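Local coordinates for protein putative sugar kinase PH1459 (Pyrococcus horikoshii, PDB 3EWM) that probably phosphorylates a sugar such as fructose with ATP, which it binds, as a PfkB-family carbohydrate kinase of a hyperthermophilic archaeon, at residues Ala136-Pro139 and Ser140-Val144; Lys190-Glu193 and Glu194-Leu197; Val196-Leu199 and Glu200-Val204. All coordinates share one frame; numbering follows the deposited sequence.

Contact 1: Ala136-Pro139 and Ser140-Val144; sequences ARNP and SRETV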
# COMPACT_ATOMS: atom_id res chain seq x y z
N ALA A 136 -7.71 -0.90 15.54
CA ALA A 136 -6.28 -0.82 15.74
C ALA A 136 -5.77 0.61 15.73
O ALA A 136 -4.73 0.89 16.31
CB ALA A 136 -5.52 -1.70 14.72
N ARG A 137 -6.52 1.52 15.09
CA ARG A 137 -6.08 2.90 14.97
C ARG A 137 -7.23 3.86 15.18
O ARG A 137 -8.36 3.57 14.81
CB ARG A 137 -5.49 3.17 13.58
CG ARG A 137 -4.31 2.32 13.20
CD ARG A 137 -3.04 2.75 13.95
NE ARG A 137 -1.91 1.93 13.52
CZ ARG A 137 -1.64 0.72 13.98
NH1 ARG A 137 -2.40 0.15 14.92
NH2 ARG A 137 -0.60 0.05 13.51
N ASN A 138 -6.90 5.01 15.74
CA ASN A 138 -7.81 6.12 15.76
C ASN A 138 -7.65 6.91 14.46
O ASN A 138 -6.64 6.76 13.79
CB ASN A 138 -7.53 7.00 16.97
CG ASN A 138 -8.23 6.52 18.22
OD1 ASN A 138 -7.69 6.61 19.33
ND2 ASN A 138 -9.46 6.05 18.08
N PRO A 139 -8.65 7.74 14.09
CA PRO A 139 -9.94 7.96 14.76
C PRO A 139 -10.94 6.82 14.63
O PRO A 139 -11.95 6.85 15.33
CB PRO A 139 -10.49 9.21 14.04
CG PRO A 139 -9.90 9.11 12.68
CD PRO A 139 -8.51 8.61 12.91
N SER A 140 -10.68 5.84 13.77
CA SER A 140 -11.69 4.82 13.49
C SER A 140 -12.08 4.02 14.74
O SER A 140 -13.27 3.76 14.96
CB SER A 140 -11.23 3.87 12.39
OG SER A 140 -11.63 4.39 11.14
N ARG A 141 -11.09 3.66 15.55
CA ARG A 141 -11.36 2.96 16.79
C ARG A 141 -12.42 3.68 17.63
O ARG A 141 -13.44 3.10 17.96
CB ARG A 141 -10.09 2.77 17.60
CG ARG A 141 -10.38 2.31 19.01
CD ARG A 141 -9.20 1.56 19.55
NE ARG A 141 -8.26 2.43 20.21
CZ ARG A 141 -6.96 2.54 19.94
NH1 ARG A 141 -6.40 1.83 18.97
NH2 ARG A 141 -6.22 3.37 20.66
N GLU A 142 -12.18 4.94 17.96
CA GLU A 142 -13.12 5.67 18.79
C GLU A 142 -14.48 5.82 18.12
O GLU A 142 -15.51 5.67 18.77
CB GLU A 142 -12.53 7.00 19.27
CG GLU A 142 -11.58 6.75 20.41
CD GLU A 142 -10.75 7.93 20.83
OE1 GLU A 142 -9.89 7.70 21.70
OE2 GLU A 142 -10.93 9.06 20.29
N THR A 143 -14.47 6.07 16.82
CA THR A 143 -15.66 6.27 16.03
C THR A 143 -16.50 5.00 16.05
O THR A 143 -17.69 5.05 16.36
CB THR A 143 -15.32 6.68 14.59
OG1 THR A 143 -14.69 7.98 14.60
CG2 THR A 143 -16.59 6.73 13.73
N VAL A 144 -15.87 3.86 15.74
CA VAL A 144 -16.58 2.59 15.71
C VAL A 144 -17.12 2.27 17.10
O VAL A 144 -18.25 1.83 17.22
CB VAL A 144 -15.72 1.45 15.12
CG1 VAL A 144 -16.40 0.08 15.24
CG2 VAL A 144 -15.43 1.73 13.65

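Contact 2: Lys190-Glu193 and Glu194-Leu197; sequences KASE and EEVL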
# COMPACT_ATOMS: atom_id res chain seq x y z
N LYS A 190 -17.51 -14.03 17.81
CA LYS A 190 -16.79 -15.07 17.11
C LYS A 190 -15.30 -14.95 17.44
O LYS A 190 -14.70 -13.88 17.33
CB LYS A 190 -17.02 -14.93 15.60
CG LYS A 190 -16.21 -15.90 14.78
CD LYS A 190 -16.44 -15.66 13.28
CE LYS A 190 -15.43 -16.41 12.45
NZ LYS A 190 -14.09 -15.77 12.45
N ALA A 191 -14.70 -16.08 17.84
CA ALA A 191 -13.30 -16.11 18.15
C ALA A 191 -12.76 -17.49 17.87
O ALA A 191 -13.49 -18.47 17.99
CB ALA A 191 -13.06 -15.75 19.63
N SER A 192 -11.48 -17.57 17.50
CA SER A 192 -10.80 -18.85 17.41
C SER A 192 -10.48 -19.31 18.82
O SER A 192 -10.39 -18.52 19.76
CB SER A 192 -9.49 -18.73 16.64
OG SER A 192 -8.59 -17.87 17.34
N GLU A 193 -10.28 -20.61 18.96
CA GLU A 193 -9.87 -21.14 20.25
C GLU A 193 -8.55 -20.49 20.72
O GLU A 193 -8.37 -20.27 21.92
CB GLU A 193 -9.82 -22.68 20.23
CG GLU A 193 -8.96 -23.27 19.16
CD GLU A 193 -8.94 -24.79 19.22
OE1 GLU A 193 -9.14 -25.35 20.32
OE2 GLU A 193 -8.73 -25.42 18.15
N GLU A 194 -7.66 -20.13 19.79
CA GLU A 194 -6.37 -19.50 20.14
C GLU A 194 -6.58 -18.10 20.71
O GLU A 194 -5.92 -17.69 21.68
CB GLU A 194 -5.39 -19.47 18.95
CG GLU A 194 -4.95 -20.85 18.46
CD GLU A 194 -5.89 -21.47 17.40
OE1 GLU A 194 -7.01 -20.95 17.15
OE2 GLU A 194 -5.48 -22.51 16.82
N GLU A 195 -7.52 -17.37 20.12
CA GLU A 195 -7.92 -16.06 20.64
C GLU A 195 -8.57 -16.14 22.02
O GLU A 195 -8.29 -15.32 22.89
CB GLU A 195 -8.89 -15.39 19.67
CG GLU A 195 -8.20 -14.90 18.43
CD GLU A 195 -9.16 -14.62 17.27
OE1 GLU A 195 -10.39 -14.83 17.39
OE2 GLU A 195 -8.64 -14.20 16.22
N VAL A 196 -9.42 -17.14 22.21
CA VAL A 196 -10.09 -17.35 23.49
C VAL A 196 -9.02 -17.53 24.56
O VAL A 196 -9.03 -16.83 25.57
CB VAL A 196 -11.03 -18.56 23.46
CG1 VAL A 196 -11.53 -18.92 24.87
CG2 VAL A 196 -12.20 -18.26 22.56
N LEU A 197 -8.07 -18.43 24.30
CA LEU A 197 -7.02 -18.72 25.27
C LEU A 197 -6.22 -17.45 25.57
O LEU A 197 -5.98 -17.11 26.72
CB LEU A 197 -6.10 -19.82 24.73
CG LEU A 197 -5.01 -20.27 25.71
CD1 LEU A 197 -5.62 -20.90 26.98
CD2 LEU A 197 -4.05 -21.25 25.01

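Contact 3: Val196-Leu199 and Glu200-Val204; sequences VLYL and ENQGV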
# COMPACT_ATOMS: atom_id res chain seq x y z
N VAL A 196 -9.42 -17.14 22.21
CA VAL A 196 -10.09 -17.35 23.49
C VAL A 196 -9.02 -17.53 24.56
O VAL A 196 -9.03 -16.83 25.57
CB VAL A 196 -11.03 -18.56 23.46
CG1 VAL A 196 -11.53 -18.92 24.87
CG2 VAL A 196 -12.20 -18.26 22.56
N LEU A 197 -8.07 -18.43 24.30
CA LEU A 197 -7.02 -18.72 25.27
C LEU A 197 -6.22 -17.45 25.57
O LEU A 197 -5.98 -17.11 26.72
CB LEU A 197 -6.10 -19.82 24.73
CG LEU A 197 -5.01 -20.27 25.71
CD1 LEU A 197 -5.62 -20.90 26.98
CD2 LEU A 197 -4.05 -21.25 25.01
N TYR A 198 -5.84 -16.74 24.51
CA TYR A 198 -4.99 -15.57 24.64
C TYR A 198 -5.66 -14.49 25.49
O TYR A 198 -5.06 -13.93 26.44
CB TYR A 198 -4.62 -15.04 23.25
CG TYR A 198 -3.74 -13.82 23.31
CD1 TYR A 198 -2.39 -13.93 23.59
CD2 TYR A 198 -4.27 -12.55 23.07
CE1 TYR A 198 -1.57 -12.79 23.64
CE2 TYR A 198 -3.47 -11.41 23.12
CZ TYR A 198 -2.12 -11.54 23.40
OH TYR A 198 -1.33 -10.42 23.45
N LEU A 199 -6.90 -14.19 25.14
CA LEU A 199 -7.63 -13.13 25.79
C LEU A 199 -8.11 -13.50 27.19
O LEU A 199 -7.92 -12.72 28.12
CB LEU A 199 -8.78 -12.69 24.91
CG LEU A 199 -8.30 -11.98 23.63
CD1 LEU A 199 -9.47 -11.66 22.73
CD2 LEU A 199 -7.53 -10.74 24.00
N GLU A 200 -8.67 -14.69 27.34
CA GLU A 200 -9.22 -15.11 28.63
C GLU A 200 -8.14 -15.24 29.68
O GLU A 200 -8.40 -15.01 30.86
CB GLU A 200 -10.04 -16.38 28.49
CG GLU A 200 -11.33 -16.15 27.73
CD GLU A 200 -12.35 -17.25 27.91
OE1 GLU A 200 -11.95 -18.39 28.25
OE2 GLU A 200 -13.54 -16.97 27.69
N ASN A 201 -6.93 -15.58 29.24
CA ASN A 201 -5.76 -15.59 30.10
C ASN A 201 -5.25 -14.22 30.51
O ASN A 201 -4.32 -14.11 31.32
CB ASN A 201 -4.64 -16.43 29.47
CG ASN A 201 -4.88 -17.90 29.65
OD1 ASN A 201 -5.84 -18.30 30.34
ND2 ASN A 201 -4.04 -18.72 29.05
N GLN A 202 -5.85 -13.18 29.94
CA GLN A 202 -5.60 -11.82 30.38
C GLN A 202 -6.85 -11.22 31.00
O GLN A 202 -7.00 -9.99 31.09
CB GLN A 202 -5.09 -10.98 29.22
CG GLN A 202 -3.84 -11.56 28.64
CD GLN A 202 -3.38 -10.82 27.44
OE1 GLN A 202 -2.73 -9.77 27.55
NE2 GLN A 202 -3.70 -11.34 26.27
N GLY A 203 -7.73 -12.11 31.46
CA GLY A 203 -8.91 -11.74 32.22
C GLY A 203 -10.02 -11.16 31.38
O GLY A 203 -10.94 -10.55 31.91
N VAL A 204 -9.93 -11.33 30.05
CA VAL A 204 -10.99 -10.92 29.14
C VAL A 204 -11.80 -12.15 28.77
O VAL A 204 -11.34 -12.98 28.01
CB VAL A 204 -10.45 -10.24 27.85
CG1 VAL A 204 -11.60 -9.88 26.90
CG2 VAL A 204 -9.61 -9.02 28.18

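Contact 1: Ala136-Pro139 and Ser140-Val144
The side chain of R141 folds back from the first turn of its helix over the preceding loop, and N138 CG lies 4.3 Å above one face of its guanidinium, displaced toward the rim. CG of R141 is trans to the backbone N (chi1 169°), and a bend at chi3 (89°) brings the terminal group alongside A136, with NH1 hydrogen-bonded to the carbonyl of L135. The loop is joined to the helix start by two backbone bonds: R141 N donates to R137 O at 2.8 Å, and T143 N to P139 O at 3.0 Å. The peptide bond before P139 is cis, a sharp kink just ahead of the helix. On the outer side N138 meets E142 obliquely: its CG is 4.0 Å from E142 CG, and the amide and carboxylate planes stand 57° apart. R137 turns back on the carbonyl of A136, its NH1 donating at 2.8 Å to A136 O, which lies in the guanidinium plane; a salt bridge from NE to D105 further fixes that arginine. A136 O also accepts from Q171 NE2. The hydroxyls of S140 and T143 are used as well, the first bonded to Y109 O and M112 N, the second to M112 O. The contact thus joins the loop after strand 127-131 to the start of helix 140-151, with R141 leaning on E174 and V178 of helix 172-185.

Contact 2: Lys190-Glu193 and Glu194-Leu197
S192 and E195 grip each other by two reciprocal bonds: E195 N donates to S192 OG at 3.0 Å, and S192 N donates to E195 OE1, also at 3.0 Å, approaching from above the carboxylate plane (55° out of it). With chi1 at 64°, S192 OG sits between its own backbone N and carbonyl carbon, turned to meet the first turn of the helix. The other carboxylate oxygen, OE2, accepts from L163 N, so both ends of the group are held. V196 N bonds to S192 O, and V196 CG2 packs on A191 CB at 4.0 Å, both residues also touching I214. This is a capping box with S192 as N-cap, set where strand 188-192 passes into helix 193-200 in a beta-alpha-beta unit; K190, on the strand, binds ATP, and S192 touches T215, another ATP-binding residue. An alanine in place of E195 would probably leave the S192 and L163 amides without their acceptors and weaken the cap. Looser is the side where the E193 and E194 side chains cross, their carboxylate planes 73° apart and E193 OE2 4.6 Å from E194 OE2, like charges that probably repel, with E194 exposed to solvent.

Contact 3: Val196-Leu199 and Glu200-Val204
L199 O receives two backbone donors from opposite faces of its carbonyl plane, Q202 N at 2.8 Å and V204 N at 3.1 Å. One residue earlier, Y198 O takes the side chain of Q202: NE2 donates to it at 2.9 Å, nearly straight (169°), with the oxygen in the amide plane but the donor well above the carbonyl plane. The same NE2 sits 3.1 Å above one face of the Y198 ring, offset toward the rim, the amide turned steeply to the ring (77° between planes). The reach comes from an extended Q202 chain whose CG is trans to the carbonyl carbon (chi1 -59°), carrying the amide back along the helix; the bond to Y198 O and the ring together fix the rotation of that amide. The chain ends its helix here in a Schellman motif: V204 N closes on L199 O, G203 N on E200 O, and G203 as the C-prime residue has the positive phi the turn needs. V204 then packs back against L199, CB to CB. E200 lies beside V196, OE1 3.4 Å from V196 CG1, while OE2 is bonded to V206 N; on the exposed side N201 crosses L197, its ND2 3.4 Å from L197 CD1. Farther out, Y198 rests on M175 of helix 172-185 and on L163 and L165, and Q202 touches I176. L199 is buried against I176 and L179 of that helix, with V161 and V206 also against it.

In the fold
Followed from the N terminus, contact 1 comes first, where the loop after strand 127-131 turns into helix 140-151. Contacts 2 and 3 come later and overlap: contact 2 leads from strand 188-192 into helix 193-200, and contact 3 closes that helix, leading to the loop before strand 211-215. They share V196 and L197, with centres about 9 Å apart, and so bracket one short helix of a beta-alpha-beta unit next to the ATP site. Contact 1 does not touch them, its nearest atoms being about 13 Å from either. Helix 172-185 lies between the two regions in the sequence, and side chains of contacts 1 and 3 both rest on it. No contact nests inside another.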